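Local coordinates for xyloglucan-specific endo-beta-1,4-glucanase BoGH5A (Bacteroides ovatus, PDB 3ZMR), which cuts the beta-1,4-glucan backbone of xyloglucan at internal positions, with retention of the beta configuration, to release xyloglucan oligosaccharides, at residues Y210-H216 and L255-N261; I215-W221 and R236-W241; L222-V226 and E262-D267. One frame throughout, in Å; residues are numbered along the deposited sequence.

Contact 1 of 3, residues Y210-H216 and L255-N261; sequences YVIINIH and LLFAGTN. With GLC (alpha-D-glucopyranose), chain L; BGC (beta-D-glucopyranose), chain C.
Val211 to Ile213 runs parallel to Leu255 to Phe257, the strand axes 4.7 Å apart at 27°, joined by backbone bonds from Leu256 N to Val211 O (2.8 Å), from Ile213 N to Leu256 O and from Ala258 N to Ile213 O. Val211, Ile213, Leu255 and Phe257 share one face of the sheet, toward helices 191-206 and 227-248; there CG1 of Ile213 lies alongside the Phe257 ring, 3.9 Å from its CD1. On the other face the methyl of Ala258 sits against Asn214 CB and Ile212 CG2. Past the strand ends, Asn261 CG stands anti to the backbone N (chi1 -173°), which carries the amide over one face of the His216 imidazole to stack there, planes 25° apart, with Asn261 ND2 3.2 Å from His216 CE1. In the ring plane, Asn214 ND2 donates to His216 ND1 (3.1 Å) and so fixes the ring's rotation; NE2 gives a nearly straight bond to O3 of the bound glucose, and Asn261 ND2 one to O2, 2.9 Å each in the alpha form. Arg172 holds Asn261 OD1. These neighbouring strands of the GH5 (beta/alpha)8 barrel hold the glucose at their C-terminal ends, where TIM-barrel enzymes carry their active sites.

Contact 2 of 3, residues I215-W221 and R236-W241; sequences IHWEGGW and RLEAMW. With XYS (alpha-D-xylopyranose), chain B; GLC (alpha-D-glucopyranose), chain L; BGC (beta-D-glucopyranose), chain C; EDO (1,2-ethanediol), chain H.
The guanidinium of Arg236 lies flat on the indole of Trp221, the two planes 2° from parallel and their centres 3.6 Å apart. Arg236 CZ sits above the five-membered ring, and CD covers the six-membered ring, so charged end and aliphatic shaft use the same face. The reach comes from a fully extended chain, CG standing anti to the backbone N (chi1 178°). Trp221 NE1 donates to the anti lone pair of Glu218 OE2 at 2.7 Å, the oxygen lying 16° out of the ring plane, which pins the indole's rotation. Met240 slides past the far end of the ring system, its SD 3.7 Å from Trp221 CZ2 in an oblique Met-aromatic contact, while its CE touches Glu218 OE2. Deeper in, Ile215 pushes CD1 over the face of the Trp241 five-membered ring, 3.3 Å from NE1, a CH-pi contact that leaves the indole N-H to bond Gly259 O. Residues 215-221, the loop leaving barrel strand 210-214, thus fold back onto helix 227-248, the next helix of the barrel. Replacing Trp221 with an alanine would probably leave the Arg236 guanidinium without its stacking surface and Glu218 OE2 without one of its donors. Glu218 OE2 comes only to 4.5 Å from Arg236 NH2, well out of the guanidinium plane, so the two charges probably attract through space without a direct bond, while the stack leaves the in-plane N-H groups able to bond Ser178 OG, which also bonds Glu218 OE2.

Contact 3 of 3, residues L222-V226 and E262-D267; sequences LNHPV and EVNNDD. With BGC (beta-D-glucopyranose), chain C; GLC (alpha-D-glucopyranose), chain L.
Asn223 puts both ends of its amide to work against residues 262-267. Its OD1 accepts from Asn264 N at 3.1 Å, the donor standing well above the carbonyl plane, while ND2 gives a hydrogen to Asp266 OD2 at 3.0 Å. That second bond leaves in the plane of the amide but comes down on the carboxylate from above its plane, since the two flat groups are turned 76° apart. With CG anti to its own carbonyl carbon (chi1 -69°), the amide reaches across the neighbouring loop while the backbone carbonyl stays available: Asn223 O takes a bond from Asp266 N, also 3.0 Å. Asp266 is thus gripped through both its backbone and its side chain. A water links Asn223 ND2 to Glu262 O.

Around this polar centre, CD of Pro225 packs against Asn265 CB at 3.8 Å, and Leu222 CD2 meets Val263 CG2 at the same distance. These are the loops that follow barrel strands 210-214 and 255-258, on the catalytic face of the TIM barrel; the carboxylate of Glu262, probably the proton donor, as in related enzymes, lies beside the bound glucose, and its OE2 is hydrogen-bonded to His336 ND1.

Asn223 and Pro225 each sit at the centre of an inverse gamma turn, and the Asn265 side chain closes an Asx turn, its OD1 accepting from Asp267 N at 3.1 Å. Farther out, the Asp267 carboxylate lies at the edge of the His224 ring, the planes 64° apart, and a water bonded to both His224 ND1 and Asn265 OD1 reaches Asp267 OD2 weakly. Asn264 ND2 is tied to Asn310 OD1, while Pro225 O accepts from Asn277 on helix 275-293.

Overall arrangement
Contact 2 is nested along the chain inside the loop closed by contact 1, and the two share Ile215 and His216; their centres are about 12 Å apart. They also pack where Phe257 CB of contact 1 meets Trp241 CH2 of contact 2 at 3.7 Å. Contact 3 alternates in sequence with each of the others. It lies about 19 Å, centre to centre, from contact 1, meeting it where Thr260 CG2 touches Leu222 CD2 at 3.7 Å, and about 12 Å from contact 2. All three reach the sugar: His216, Asn261 and Glu262 line the glucose pocket, and one face of Trp217 carries a xylose. His216 and Glu262 each come within about 4 Å of Glu395, the inferred nucleophile, side chain to side chain.

Contact 1 of 3, residues Y210-H216 and L255-N261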
loop_
_atom_site.group_PDB
_atom_site.type_symbol
_atom_site.label_atom_id
_atom_site.label_comp_id
_atom_site.label_asym_id
_atom_site.label_seq_id
_atom_site.Cartn_x
_atom_site.Cartn_y
_atom_site.Cartn_z
ATOM N N TYR A 210 8.312 -15.781 -2.969
ATOM C CA TYR A 210 7.855 -14.719 -2.070
ATOM C C TYR A 210 6.350 -14.680 -2.101
ATOM O O TYR A 210 5.746 -14.870 -3.161
ATOM C CB TYR A 210 8.422 -13.356 -2.460
ATOM C CG TYR A 210 9.898 -13.170 -2.169
ATOM C CD1 TYR A 210 10.323 -12.641 -0.968
ATOM C CD2 TYR A 210 10.857 -13.478 -3.125
ATOM C CE1 TYR A 210 11.663 -12.444 -0.700
ATOM C CE2 TYR A 210 12.198 -13.316 -2.856
ATOM C CZ TYR A 210 12.592 -12.804 -1.623
ATOM O OH TYR A 210 13.933 -12.613 -1.347
ATOM N N VAL A 211 5.736 -14.395 -0.950
ATOM C CA VAL A 211 4.280 -14.379 -0.814
ATOM C C VAL A 211 3.842 -13.073 -0.177
ATOM O O VAL A 211 4.409 -12.678 0.836
ATOM C CB VAL A 211 3.751 -15.564 0.003
ATOM C CG1 VAL A 211 2.245 -15.470 0.165
ATOM C CG2 VAL A 211 4.196 -16.881 -0.667
ATOM N N ILE A 212 2.866 -12.409 -0.768
ATOM C CA ILE A 212 2.212 -11.245 -0.230
ATOM C C ILE A 212 0.750 -11.583 0.077
ATOM O O ILE A 212 0.032 -12.067 -0.820
ATOM C CB ILE A 212 2.249 -10.063 -1.220
ATOM C CG1 ILE A 212 3.670 -9.616 -1.559
ATOM C CG2 ILE A 212 1.439 -8.891 -0.681
ATOM C CD1 ILE A 212 3.789 -8.823 -2.849
ATOM N N ILE A 213 0.300 -11.379 1.310
ATOM C CA ILE A 213 -1.130 -11.474 1.666
ATOM C C ILE A 213 -1.640 -10.100 2.072
ATOM O O ILE A 213 -0.900 -9.308 2.670
ATOM C CB ILE A 213 -1.416 -12.509 2.765
ATOM C CG1 ILE A 213 -0.636 -12.223 4.049
ATOM C CG2 ILE A 213 -1.136 -13.910 2.233
ATOM C CD1 ILE A 213 -1.010 -13.138 5.198
ATOM N N ASN A 214 -2.890 -9.806 1.764
ATOM C CA ASN A 214 -3.502 -8.539 2.113
ATOM C C ASN A 214 -4.854 -8.739 2.797
ATOM O O ASN A 214 -5.252 -9.861 3.121
ATOM C CB ASN A 214 -3.583 -7.616 0.906
ATOM C CG ASN A 214 -4.727 -7.943 -0.034
ATOM O OD1 ASN A 214 -5.472 -8.910 0.161
ATOM N ND2 ASN A 214 -4.823 -7.187 -1.104
ATOM N N ILE A 215 -5.522 -7.630 3.083
ATOM C CA ILE A 215 -6.991 -7.607 3.241
ATOM C C ILE A 215 -7.498 -6.823 2.020
ATOM O O ILE A 215 -7.146 -5.671 1.819
ATOM C CB ILE A 215 -7.464 -6.953 4.551
ATOM C CG1 ILE A 215 -6.916 -7.680 5.780
ATOM C CG2 ILE A 215 -8.997 -6.967 4.563
ATOM C CD1 ILE A 215 -7.258 -6.971 7.069
ATOM N N HIS A 216 -8.325 -7.457 1.192
ATOM C CA HIS A 216 -8.679 -6.903 -0.104
ATOM C C HIS A 216 -9.990 -6.114 0.034
ATOM O O HIS A 216 -10.416 -5.788 1.150
ATOM C CB HIS A 216 -8.794 -8.036 -1.134
ATOM C CG HIS A 216 -8.505 -7.637 -2.552
ATOM N ND1 HIS A 216 -7.243 -7.317 -2.972
ATOM C CD2 HIS A 216 -9.309 -7.545 -3.651
ATOM C CE1 HIS A 216 -7.262 -7.055 -4.272
ATOM N NE2 HIS A 216 -8.510 -7.205 -4.715
ATOM N N LEU A 255 7.600 -14.003 3.461
ATOM C CA LEU A 255 6.196 -13.613 3.628
ATOM C C LEU A 255 6.094 -12.143 3.988
ATOM O O LEU A 255 6.664 -11.701 5.004
ATOM C CB LEU A 255 5.460 -14.434 4.668
ATOM C CG LEU A 255 3.982 -14.118 4.931
ATOM C CD1 LEU A 255 3.124 -14.361 3.684
ATOM C CD2 LEU A 255 3.437 -14.929 6.078
ATOM N N LEU A 256 5.401 -11.396 3.146
ATOM C CA LEU A 256 5.125 -9.964 3.321
ATOM C C LEU A 256 3.640 -9.746 3.538
ATOM O O LEU A 256 2.803 -10.530 3.035
ATOM C CB LEU A 256 5.582 -9.156 2.093
ATOM C CG LEU A 256 7.090 -9.118 1.737
ATOM C CD1 LEU A 256 7.517 -10.326 0.931
ATOM C CD2 LEU A 256 7.419 -7.846 0.956
ATOM N N PHE A 257 3.319 -8.709 4.316
ATOM C CA PHE A 257 1.934 -8.302 4.536
ATOM C C PHE A 257 1.657 -6.984 3.832
ATOM O O PHE A 257 2.479 -6.075 3.878
ATOM C CB PHE A 257 1.590 -8.100 6.020
ATOM C CG PHE A 257 1.855 -9.269 6.944
ATOM C CD1 PHE A 257 1.844 -10.606 6.548
ATOM C CD2 PHE A 257 2.031 -8.994 8.295
ATOM C CE1 PHE A 257 2.065 -11.599 7.468
ATOM C CE2 PHE A 257 2.229 -9.997 9.206
ATOM C CZ PHE A 257 2.265 -11.299 8.800
ATOM N N ALA A 258 0.488 -6.893 3.201
ATOM C CA ALA A 258 0.022 -5.647 2.564
ATOM C C ALA A 258 -1.287 -5.212 3.218
ATOM O O ALA A 258 -2.252 -5.960 3.208
ATOM C CB ALA A 258 -0.186 -5.837 1.063
ATOM N N GLY A 259 -1.324 -3.999 3.790
ATOM C CA GLY A 259 -2.367 -3.691 4.767
ATOM C C GLY A 259 -3.785 -3.556 4.200
ATOM O O GLY A 259 -4.770 -3.926 4.854
ATOM N N THR A 260 -3.851 -2.985 2.998
ATOM C CA THR A 260 -5.111 -2.613 2.357
ATOM C C THR A 260 -5.001 -2.862 0.851
ATOM O O THR A 260 -3.944 -3.227 0.358
ATOM C CB THR A 260 -5.475 -1.117 2.613
ATOM O OG1 THR A 260 -4.621 -0.268 1.825
ATOM C CG2 THR A 260 -5.384 -0.751 4.092
ATOM N N ASN A 261 -6.094 -2.624 0.137
ATOM C CA ASN A 261 -6.078 -2.714 -1.307
ATOM C C ASN A 261 -6.251 -1.300 -1.895
ATOM O O ASN A 261 -5.347 -0.479 -1.755
ATOM C CB ASN A 261 -7.115 -3.721 -1.789
ATOM C CG ASN A 261 -7.023 -3.983 -3.277
ATOM O OD1 ASN A 261 -5.933 -4.155 -3.812
ATOM N ND2 ASN A 261 -8.169 -4.026 -3.954
HETATM C C1 GLC L . -7.995 -3.760 -8.960
HETATM C C2 GLC L . -8.640 -4.595 -7.860
HETATM C C3 GLC L . -9.045 -5.982 -8.360
HETATM C C4 GLC L . -9.913 -5.779 -9.605
HETATM C C5 GLC L . -9.236 -4.814 -10.590
HETATM C C6 GLC L . -10.027 -4.573 -11.872
HETATM O O2 GLC L . -7.762 -4.647 -6.766
HETATM O O3 GLC L . -9.680 -6.762 -7.321
HETATM O O4 GLC L . -10.049 -7.046 -10.188
HETATM O O5 GLC L . -8.961 -3.582 -9.962
HETATM O O6 GLC L . -9.591 -5.539 -12.810
HETATM C C2 BGC C . -8.652 -4.434 -7.716
HETATM C C3 BGC C . -8.999 -5.797 -8.337
HETATM C C4 BGC C . -9.761 -5.660 -9.651
HETATM C C5 BGC C . -8.891 -4.730 -10.509
HETATM C C6 BGC C . -9.483 -4.562 -11.898
HETATM C C1 BGC C . -8.061 -3.375 -8.658
HETATM O O2 BGC C . -7.746 -4.638 -6.634
HETATM O O3 BGC C . -9.791 -6.543 -7.389
HETATM O O4 BGC C . -10.011 -6.975 -10.226
HETATM O O5 BGC C . -8.762 -3.429 -9.902
HETATM O O6 BGC C . -10.877 -4.252 -11.727
HETATM O O HOH W 1 -2.680 -4.898 -1.465
HETATM O O HOH W 2 -7.825 -3.632 3.810
#

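Contact 2 of 3, residues I215-W221 and R236-W241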
loop_
_atom_site.group_PDB
_atom_site.type_symbol
_atom_site.label_atom_id
_atom_site.label_comp_id
_atom_site.label_asym_id
_atom_site.label_seq_id
_atom_site.Cartn_x
_atom_site.Cartn_y
_atom_site.Cartn_z
ATOM N N ILE A 215 -5.522 -7.630 3.083
ATOM C CA ILE A 215 -6.991 -7.607 3.241
ATOM C C ILE A 215 -7.498 -6.823 2.020
ATOM O O ILE A 215 -7.146 -5.671 1.819
ATOM C CB ILE A 215 -7.464 -6.953 4.551
ATOM C CG1 ILE A 215 -6.916 -7.680 5.780
ATOM C CG2 ILE A 215 -8.997 -6.967 4.563
ATOM C CD1 ILE A 215 -7.258 -6.971 7.069
ATOM N N HIS A 216 -8.325 -7.457 1.192
ATOM C CA HIS A 216 -8.679 -6.903 -0.104
ATOM C C HIS A 216 -9.990 -6.114 0.034
ATOM O O HIS A 216 -10.416 -5.788 1.150
ATOM C CB HIS A 216 -8.794 -8.036 -1.134
ATOM C CG HIS A 216 -8.505 -7.637 -2.552
ATOM N ND1 HIS A 216 -7.243 -7.317 -2.972
ATOM C CD2 HIS A 216 -9.309 -7.545 -3.651
ATOM C CE1 HIS A 216 -7.262 -7.055 -4.272
ATOM N NE2 HIS A 216 -8.510 -7.205 -4.715
ATOM N N TRP A 217 -10.640 -5.837 -1.086
ATOM C CA TRP A 217 -11.858 -5.021 -1.138
ATOM C C TRP A 217 -12.980 -5.560 -0.238
ATOM O O TRP A 217 -13.554 -4.838 0.561
ATOM C CB TRP A 217 -12.339 -4.995 -2.594
ATOM C CG TRP A 217 -13.677 -4.341 -2.807
ATOM C CD1 TRP A 217 -13.999 -2.998 -2.703
ATOM C CD2 TRP A 217 -14.901 -5.018 -3.153
ATOM N NE1 TRP A 217 -15.348 -2.812 -2.959
ATOM C CE2 TRP A 217 -15.909 -4.025 -3.263
ATOM C CE3 TRP A 217 -15.226 -6.354 -3.436
ATOM C CZ2 TRP A 217 -17.206 -4.332 -3.634
ATOM C CZ3 TRP A 217 -16.537 -6.651 -3.792
ATOM C CH2 TRP A 217 -17.492 -5.661 -3.880
ATOM N N GLU A 218 -13.289 -6.837 -0.411
ATOM C CA GLU A 218 -14.308 -7.566 0.377
ATOM C C GLU A 218 -15.565 -6.742 0.739
ATOM O O GLU A 218 -15.990 -6.651 1.891
ATOM C CB GLU A 218 -13.718 -8.276 1.581
ATOM C CG GLU A 218 -13.062 -7.403 2.622
ATOM C CD GLU A 218 -12.780 -8.141 3.922
ATOM O OE1 GLU A 218 -12.732 -9.390 3.905
ATOM O OE2 GLU A 218 -12.591 -7.453 4.954
ATOM N N GLY A 219 -16.167 -6.157 -0.295
ATOM C CA GLY A 219 -17.412 -5.410 -0.171
ATOM C C GLY A 219 -17.287 -3.917 0.022
ATOM O O GLY A 219 -18.287 -3.188 -0.089
ATOM N N GLY A 220 -16.072 -3.451 0.318
ATOM C CA GLY A 220 -15.787 -2.010 0.336
ATOM C C GLY A 220 -15.948 -1.331 1.692
ATOM O O GLY A 220 -16.001 -0.093 1.760
ATOM N N TRP A 221 -16.003 -2.092 2.789
ATOM C CA TRP A 221 -16.198 -1.464 4.110
ATOM C C TRP A 221 -15.159 -0.417 4.476
ATOM O O TRP A 221 -15.461 0.486 5.244
ATOM C CB TRP A 221 -16.222 -2.509 5.213
ATOM C CG TRP A 221 -14.953 -3.277 5.413
ATOM C CD1 TRP A 221 -14.596 -4.471 4.827
ATOM C CD2 TRP A 221 -13.836 -2.892 6.242
ATOM N NE1 TRP A 221 -13.341 -4.855 5.245
ATOM C CE2 TRP A 221 -12.860 -3.917 6.134
ATOM C CE3 TRP A 221 -13.590 -1.821 7.103
ATOM C CZ2 TRP A 221 -11.620 -3.851 6.809
ATOM C CZ3 TRP A 221 -12.373 -1.784 7.798
ATOM C CH2 TRP A 221 -11.431 -2.805 7.673
ATOM N N ARG A 236 -11.526 -1.604 13.418
ATOM C CA ARG A 236 -11.734 -2.848 12.684
ATOM C C ARG A 236 -10.460 -3.331 11.985
ATOM O O ARG A 236 -10.142 -4.513 12.033
ATOM C CB ARG A 236 -12.867 -2.676 11.681
ATOM C CG ARG A 236 -13.122 -3.900 10.834
ATOM C CD ARG A 236 -14.376 -3.746 10.024
ATOM N NE ARG A 236 -14.622 -4.881 9.166
ATOM C CZ ARG A 236 -15.732 -5.013 8.440
ATOM N NH1 ARG A 236 -16.676 -4.088 8.502
ATOM N NH2 ARG A 236 -15.898 -6.059 7.650
ATOM N N LEU A 237 -9.773 -2.418 11.309
ATOM C CA LEU A 237 -8.549 -2.766 10.581
ATOM C C LEU A 237 -7.517 -3.347 11.569
ATOM O O LEU A 237 -6.872 -4.388 11.293
ATOM C CB LEU A 237 -8.047 -1.536 9.862
ATOM C CG LEU A 237 -6.880 -1.821 8.899
ATOM C CD1 LEU A 237 -7.243 -2.749 7.755
ATOM C CD2 LEU A 237 -6.324 -0.497 8.384
ATOM N N GLU A 238 -7.388 -2.716 12.735
ATOM C CA GLU A 238 -6.508 -3.241 13.785
ATOM C C GLU A 238 -6.924 -4.632 14.252
ATOM O O GLU A 238 -6.105 -5.538 14.401
ATOM C CB GLU A 238 -6.463 -2.278 14.991
ATOM C CG GLU A 238 -5.632 -2.830 16.142
ATOM C CD GLU A 238 -5.529 -1.915 17.351
ATOM O OE1 GLU A 238 -6.397 -1.060 17.543
ATOM O OE2 GLU A 238 -4.552 -2.069 18.111
ATOM N N ALA A 239 -8.223 -4.802 14.524
ATOM C CA ALA A 239 -8.709 -6.071 15.077
ATOM C C ALA A 239 -8.444 -7.216 14.112
ATOM O O ALA A 239 -8.063 -8.315 14.518
ATOM C CB ALA A 239 -10.185 -5.995 15.406
ATOM N N MET A 240 -8.606 -6.935 12.823
ATOM C CA MET A 240 -8.400 -7.936 11.793
ATOM C C MET A 240 -6.921 -8.230 11.625
ATOM O O MET A 240 -6.484 -9.396 11.680
ATOM C CB MET A 240 -9.048 -7.497 10.467
ATOM C CG MET A 240 -10.579 -7.405 10.548
ATOM S SD MET A 240 -11.301 -6.852 9.000
ATOM C CE MET A 240 -11.108 -8.313 7.996
ATOM N N TRP A 241 -6.115 -7.170 11.478
ATOM C CA TRP A 241 -4.669 -7.384 11.307
ATOM C C TRP A 241 -3.971 -8.002 12.519
ATOM O O TRP A 241 -2.990 -8.733 12.365
ATOM C CB TRP A 241 -3.918 -6.119 10.860
ATOM C CG TRP A 241 -3.858 -6.046 9.361
ATOM C CD1 TRP A 241 -4.516 -5.163 8.541
ATOM C CD2 TRP A 241 -3.131 -6.927 8.500
ATOM N NE1 TRP A 241 -4.268 -5.469 7.221
ATOM C CE2 TRP A 241 -3.435 -6.552 7.160
ATOM C CE3 TRP A 241 -2.315 -8.044 8.716
ATOM C CZ2 TRP A 241 -2.904 -7.226 6.055
ATOM C CZ3 TRP A 241 -1.767 -8.683 7.616
ATOM C CH2 TRP A 241 -2.079 -8.290 6.314
HETATM C C1 XYS B . -14.704 -5.901 -6.809
HETATM C C2 XYS B . -15.555 -4.604 -6.824
HETATM C C3 XYS B . -14.660 -3.484 -7.342
HETATM C C4 XYS B . -13.363 -3.378 -6.552
HETATM C C5 XYS B . -12.622 -4.724 -6.428
HETATM O O2 XYS B . -16.758 -4.663 -7.651
HETATM O O3 XYS B . -15.307 -2.208 -7.286
HETATM O O4 XYS B . -12.523 -2.450 -7.217
HETATM O O5 XYS B . -13.525 -5.737 -6.004
HETATM C C1 GLC L . -7.995 -3.760 -8.960
HETATM C C2 GLC L . -8.640 -4.595 -7.860
HETATM C C3 GLC L . -9.045 -5.982 -8.360
HETATM C C4 GLC L . -9.913 -5.779 -9.605
HETATM C C5 GLC L . -9.236 -4.814 -10.590
HETATM C C6 GLC L . -10.027 -4.573 -11.872
HETATM O O2 GLC L . -7.762 -4.647 -6.766
HETATM O O3 GLC L . -9.680 -6.762 -7.321
HETATM O O4 GLC L . -10.049 -7.046 -10.188
HETATM O O5 GLC L . -8.961 -3.582 -9.962
HETATM O O6 GLC L . -9.591 -5.539 -12.810
HETATM C C2 BGC C . -8.652 -4.434 -7.716
HETATM C C3 BGC C . -8.999 -5.797 -8.337
HETATM C C4 BGC C . -9.761 -5.660 -9.651
HETATM C C5 BGC C . -8.891 -4.730 -10.509
HETATM C C6 BGC C . -9.483 -4.562 -11.898
HETATM C C1 BGC C . -8.061 -3.375 -8.658
HETATM O O2 BGC C . -7.746 -4.638 -6.634
HETATM O O3 BGC C . -9.791 -6.543 -7.389
HETATM O O4 BGC C . -10.011 -6.975 -10.226
HETATM O O5 BGC C . -8.762 -3.429 -9.902
HETATM O O6 BGC C . -10.877 -4.252 -11.727
HETATM C C1 EDO H . -18.027 -1.267 11.197
HETATM O O1 EDO H . -19.114 -0.676 10.474
HETATM C C2 EDO H . -16.716 -0.814 10.581
HETATM O O2 EDO H . -16.676 -1.244 9.219
#

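Contact 3 of 3, residues L222-V226 and E262-D267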
loop_
_atom_site.group_PDB
_atom_site.type_symbol
_atom_site.label_atom_id
_atom_site.label_comp_id
_atom_site.label_asym_id
_atom_site.label_seq_id
_atom_site.Cartn_x
_atom_site.Cartn_y
_atom_site.Cartn_z
ATOM N N LEU A 222 -13.935 -0.537 3.929
ATOM C CA LEU A 222 -12.853 0.394 4.291
ATOM C C LEU A 222 -12.948 1.710 3.501
ATOM O O LEU A 222 -12.246 2.672 3.789
ATOM C CB LEU A 222 -11.473 -0.254 4.106
ATOM C CG LEU A 222 -10.272 0.470 4.704
ATOM C CD1 LEU A 222 -10.413 0.785 6.182
ATOM C CD2 LEU A 222 -9.011 -0.336 4.422
ATOM N N ASN A 223 -13.835 1.750 2.507
ATOM C CA ASN A 223 -13.902 2.869 1.575
ATOM C C ASN A 223 -14.705 4.055 2.080
ATOM O O ASN A 223 -15.616 4.562 1.406
ATOM C CB ASN A 223 -14.414 2.399 0.212
ATOM C CG ASN A 223 -13.417 1.511 -0.507
ATOM O OD1 ASN A 223 -12.214 1.524 -0.216
ATOM N ND2 ASN A 223 -13.911 0.703 -1.446
ATOM N N HIS A 224 -14.345 4.491 3.282
ATOM C CA HIS A 224 -14.928 5.672 3.915
ATOM C C HIS A 224 -13.868 6.464 4.651
ATOM O O HIS A 224 -13.890 6.564 5.893
ATOM C CB HIS A 224 -16.071 5.290 4.842
ATOM C CG HIS A 224 -17.095 4.444 4.169
ATOM N ND1 HIS A 224 -18.064 4.985 3.354
ATOM C CD2 HIS A 224 -17.241 3.099 4.099
ATOM C CE1 HIS A 224 -18.795 4.006 2.841
ATOM N NE2 HIS A 224 -18.314 2.851 3.276
ATOM N N PRO A 225 -12.948 7.073 3.893
ATOM C CA PRO A 225 -11.779 7.728 4.507
ATOM C C PRO A 225 -12.136 9.152 4.945
ATOM O O PRO A 225 -11.691 10.120 4.360
ATOM C CB PRO A 225 -10.751 7.725 3.371
ATOM C CG PRO A 225 -11.586 7.835 2.140
ATOM C CD PRO A 225 -12.835 7.037 2.431
ATOM N N VAL A 226 -12.986 9.223 5.963
ATOM C CA VAL A 226 -13.496 10.480 6.507
ATOM C C VAL A 226 -13.468 10.384 8.028
ATOM O O VAL A 226 -13.561 9.294 8.607
ATOM C CB VAL A 226 -14.926 10.807 6.008
ATOM C CG1 VAL A 226 -14.950 11.008 4.487
ATOM C CG2 VAL A 226 -15.925 9.747 6.413
ATOM N N GLU A 262 -7.412 -1.013 -2.511
ATOM C CA GLU A 262 -7.668 0.250 -3.224
ATOM C C GLU A 262 -8.658 1.111 -2.430
ATOM O O GLU A 262 -9.867 1.067 -2.672
ATOM C CB GLU A 262 -8.169 0.016 -4.667
ATOM C CG GLU A 262 -7.198 -0.711 -5.564
ATOM C CD GLU A 262 -7.696 -0.906 -6.975
ATOM O OE1 GLU A 262 -8.894 -0.549 -7.224
ATOM O OE2 GLU A 262 -6.894 -1.449 -7.797
ATOM N N VAL A 263 -8.155 1.862 -1.457
ATOM C CA VAL A 263 -9.010 2.675 -0.578
ATOM C C VAL A 263 -9.491 3.874 -1.408
ATOM O O VAL A 263 -8.716 4.554 -2.061
ATOM C CB VAL A 263 -8.268 3.136 0.692
ATOM C CG1 VAL A 263 -9.142 4.115 1.492
ATOM C CG2 VAL A 263 -7.897 1.907 1.516
ATOM N N ASN A 264 -10.802 4.088 -1.347
ATOM C CA ASN A 264 -11.547 5.087 -2.108
ATOM C C ASN A 264 -12.631 5.640 -1.190
ATOM O O ASN A 264 -12.949 5.032 -0.199
ATOM C CB ASN A 264 -12.247 4.362 -3.311
ATOM C CG ASN A 264 -13.002 5.276 -4.228
ATOM O OD1 ASN A 264 -14.216 5.109 -4.415
ATOM N ND2 ASN A 264 -12.308 6.217 -4.834
ATOM N N ASN A 265 -13.187 6.808 -1.520
ATOM C CA ASN A 265 -14.419 7.237 -0.879
ATOM C C ASN A 265 -15.662 6.810 -1.688
ATOM O O ASN A 265 -16.058 7.482 -2.631
ATOM C CB ASN A 265 -14.425 8.737 -0.633
ATOM C CG ASN A 265 -15.607 9.159 0.195
ATOM O OD1 ASN A 265 -16.457 8.313 0.550
ATOM N ND2 ASN A 265 -15.681 10.444 0.517
ATOM N N ASP A 266 -16.274 5.706 -1.288
ATOM C CA ASP A 266 -17.398 5.122 -2.022
ATOM C C ASP A 266 -18.671 5.958 -2.006
ATOM O O ASP A 266 -19.569 5.699 -2.800
ATOM C CB ASP A 266 -17.668 3.689 -1.516
ATOM C CG ASP A 266 -16.740 2.624 -2.193
ATOM O OD1 ASP A 266 -15.935 2.978 -3.105
ATOM O OD2 ASP A 266 -16.832 1.430 -1.821
ATOM N N ASP A 267 -18.743 6.923 -1.090
ATOM C CA ASP A 267 -19.892 7.835 -0.960
ATOM C C ASP A 267 -19.744 9.082 -1.835
ATOM O O ASP A 267 -20.690 9.859 -1.944
ATOM C CB ASP A 267 -20.077 8.282 0.511
ATOM C CG ASP A 267 -20.661 7.195 1.417
ATOM O OD1 ASP A 267 -20.995 6.081 0.958
ATOM O OD2 ASP A 267 -20.805 7.475 2.625
HETATM C C2 BGC C . -8.652 -4.434 -7.716
HETATM C C3 BGC C . -8.999 -5.797 -8.337
HETATM C C4 BGC C . -9.761 -5.660 -9.651
HETATM C C5 BGC C . -8.891 -4.730 -10.509
HETATM C C6 BGC C . -9.483 -4.562 -11.898
HETATM C C1 BGC C . -8.061 -3.375 -8.658
HETATM O O2 BGC C . -7.746 -4.638 -6.634
HETATM O O3 BGC C . -9.791 -6.543 -7.389
HETATM O O4 BGC C . -10.011 -6.975 -10.226
HETATM O O5 BGC C . -8.762 -3.429 -9.902
HETATM O O6 BGC C . -10.877 -4.252 -11.727
HETATM C C1 GLC L . -7.995 -3.760 -8.960
HETATM C C2 GLC L . -8.640 -4.595 -7.860
HETATM C C3 GLC L . -9.045 -5.982 -8.360
HETATM C C4 GLC L . -9.913 -5.779 -9.605
HETATM C C5 GLC L . -9.236 -4.814 -10.590
HETATM C C6 GLC L . -10.027 -4.573 -11.872
HETATM O O2 GLC L . -7.762 -4.647 -6.766
HETATM O O3 GLC L . -9.680 -6.762 -7.321
HETATM O O4 GLC L . -10.049 -7.046 -10.188
HETATM O O5 GLC L . -8.961 -3.582 -9.962
HETATM O O6 GLC L . -9.591 -5.539 -12.810
HETATM O O HOH W 3 -11.956 -0.264 -3.617
HETATM O O HOH W 4 -17.480 7.755 3.079
#